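Local atomic coordinates of pyruvate kinase 1 (Trypanosoma brucei brucei, PDB entry 4KCT), a protein that catalyses transfer of the phosphoryl group of phosphoenolpyruvate to ADP, yielding pyruvate and ATP, and also has an intrinsic oxaloacetate decarboxylase activity. Residues Q298-M303 and V328-E333. Sequence-based numbering, arbitrary orientation.
Sequences QMLESM and VMLSGE
Glu333 reaches out of the first turn of helix 332-335 and puts its carboxylate against the backbone of Leu300. Starting from CB, the chain turns at CG, which rests 3.4 Å from Leu300 O; the bend there (chi2 100°) lets OE1 turn back to Ser331 N while OE2 faces Leu300 N. OE2 accepts from Leu300 N at 3.1 Å through its anti lone pair, with an N-H...O angle of 156°, and is also hydrogen-bonded by a water that accepts from Met299 N and bonds to Met329 O as well. OE1 returns to its own segment, where Ser331 N approaches at 2.8 Å from above the carboxylate plane. These bonds link the C-terminal ends of two neighbouring strands of the TIM barrel, 293-296 and 327-330, through the loop that follows the former. A second water, accepting from Gln298 N, is hydrogen-bonded to Glu333 OE1. Farther along, Met299 crosses Val328 at about a right angle, SD 3.8 Å from Val328 CB, and Leu300 CD1 meets Leu330 CD2 at 4.1 Å. Next to Val328 on the strand, Met329 sends its side chain away from the loop to touch the bound pyruvate.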
loop_
_atom_site.group_PDB
_atom_site.type_symbol
_atom_site.label_atom_id
_atom_site.label_comp_id
_atom_site.label_asym_id
_atom_site.label_seq_id
_atom_site.Cartn_x
_atom_site.Cartn_y
_atom_site.Cartn_z
ATOM N N GLN A 298 7.155 1.976 36.516
ATOM C CA GLN A 298 5.903 2.684 36.798
ATOM C C GLN A 298 4.726 2.319 35.916
ATOM O O GLN A 298 3.709 3.038 35.912
ATOM C CB GLN A 298 6.114 4.200 36.826
ATOM C CG GLN A 298 7.032 4.666 37.970
ATOM C CD GLN A 298 7.132 6.191 38.036
ATOM O OE1 GLN A 298 7.079 6.860 37.014
ATOM N NE2 GLN A 298 7.058 6.737 39.254
ATOM N N MET A 299 4.731 1.099 35.389
ATOM C CA MET A 299 3.648 0.701 34.518
ATOM C C MET A 299 2.320 0.610 35.259
ATOM O O MET A 299 1.302 0.984 34.723
ATOM C CB MET A 299 3.969 -0.609 33.791
ATOM C CG MET A 299 5.299 -0.522 33.035
ATOM S SD MET A 299 5.308 -1.606 31.598
ATOM C CE MET A 299 4.274 -0.716 30.443
ATOM N N LEU A 300 2.343 0.070 36.488
ATOM C CA LEU A 300 1.129 -0.066 37.287
ATOM C C LEU A 300 1.397 0.455 38.707
ATOM O O LEU A 300 0.885 -0.087 39.684
ATOM C CB LEU A 300 0.677 -1.548 37.339
ATOM C CG LEU A 300 0.094 -2.119 36.022
ATOM C CD1 LEU A 300 -0.123 -3.631 36.162
ATOM C CD2 LEU A 300 -1.231 -1.429 35.670
ATOM N N GLU A 301 2.096 1.579 38.776
ATOM C CA GLU A 301 2.692 2.081 40.007
ATOM C C GLU A 301 1.674 2.201 41.167
ATOM O O GLU A 301 1.965 1.851 42.308
ATOM C CB GLU A 301 3.339 3.443 39.728
ATOM C CG GLU A 301 4.137 4.013 40.885
ATOM C CD GLU A 301 5.311 3.141 41.269
ATOM O OE1 GLU A 301 5.835 3.323 42.389
ATOM O OE2 GLU A 301 5.742 2.309 40.447
ATOM N N SER A 302 0.515 2.762 40.882
ATOM C CA SER A 302 -0.429 3.071 41.957
ATOM C C SER A 302 -0.905 1.779 42.639
ATOM O O SER A 302 -1.407 1.814 43.773
ATOM C CB SER A 302 -1.623 3.831 41.415
ATOM O OG SER A 302 -2.453 2.974 40.635
ATOM N N MET A 303 -0.743 0.637 41.961
ATOM C CA MET A 303 -1.085 -0.658 42.602
ATOM C C MET A 303 -0.065 -1.114 43.650
ATOM O O MET A 303 -0.261 -2.140 44.300
ATOM C CB MET A 303 -1.326 -1.775 41.572
ATOM C CG MET A 303 -2.584 -1.582 40.734
ATOM S SD MET A 303 -3.181 -3.104 39.941
ATOM C CE MET A 303 -3.772 -4.021 41.355
ATOM N N VAL A 328 6.673 -6.782 29.623
ATOM C CA VAL A 328 6.470 -5.652 30.466
ATOM C C VAL A 328 6.932 -6.011 31.875
ATOM O O VAL A 328 7.061 -7.183 32.225
ATOM C CB VAL A 328 4.968 -5.235 30.491
ATOM C CG1 VAL A 328 4.612 -4.542 29.168
ATOM C CG2 VAL A 328 4.076 -6.455 30.658
ATOM N N MET A 329 7.283 -5.008 32.650
ATOM C CA MET A 329 8.006 -5.274 33.873
ATOM C C MET A 329 7.351 -4.578 35.050
ATOM O O MET A 329 6.678 -3.536 34.883
ATOM C CB MET A 329 9.447 -4.825 33.750
ATOM C CG MET A 329 10.279 -5.150 34.980
ATOM S SD MET A 329 12.018 -4.899 34.612
ATOM C CE MET A 329 12.348 -3.453 35.640
ATOM N N LEU A 330 7.457 -5.213 36.211
ATOM C CA LEU A 330 7.005 -4.633 37.473
ATOM C C LEU A 330 8.201 -4.486 38.427
ATOM O O LEU A 330 9.106 -5.352 38.468
ATOM C CB LEU A 330 5.896 -5.528 38.093
ATOM C CG LEU A 330 4.640 -5.679 37.216
ATOM C CD1 LEU A 330 3.796 -6.857 37.706
ATOM C CD2 LEU A 330 3.808 -4.392 37.213
ATOM N N SER A 331 8.231 -3.370 39.151
ATOM C CA SER A 331 9.327 -3.101 40.076
ATOM C C SER A 331 8.816 -3.069 41.500
ATOM O O SER A 331 8.472 -4.133 42.053
ATOM C CB SER A 331 10.052 -1.812 39.685
ATOM O OG SER A 331 10.652 -2.012 38.409
ATOM N N GLY A 332 8.616 -1.870 42.045
ATOM C CA GLY A 332 8.098 -1.751 43.428
ATOM C C GLY A 332 6.708 -2.383 43.594
ATOM O O GLY A 332 6.368 -2.898 44.676
ATOM N N GLU A 333 5.912 -2.395 42.517
ATOM C CA GLU A 333 4.573 -3.056 42.561
ATOM C C GLU A 333 4.633 -4.486 43.131
ATOM O O GLU A 333 3.684 -4.946 43.795
ATOM C CB GLU A 333 3.925 -3.084 41.160
ATOM C CG GLU A 333 3.764 -1.708 40.491
ATOM C CD GLU A 333 4.865 -1.413 39.455
ATOM O OE1 GLU A 333 6.055 -1.635 39.754
ATOM O OE2 GLU A 333 4.549 -0.878 38.374
HETATM O O HOH W 1 7.536 0.585 38.908
HETATM O O HOH W 2 6.271 -1.186 36.341
HETATM O O HOH W 3 1.256 -4.283 44.959
#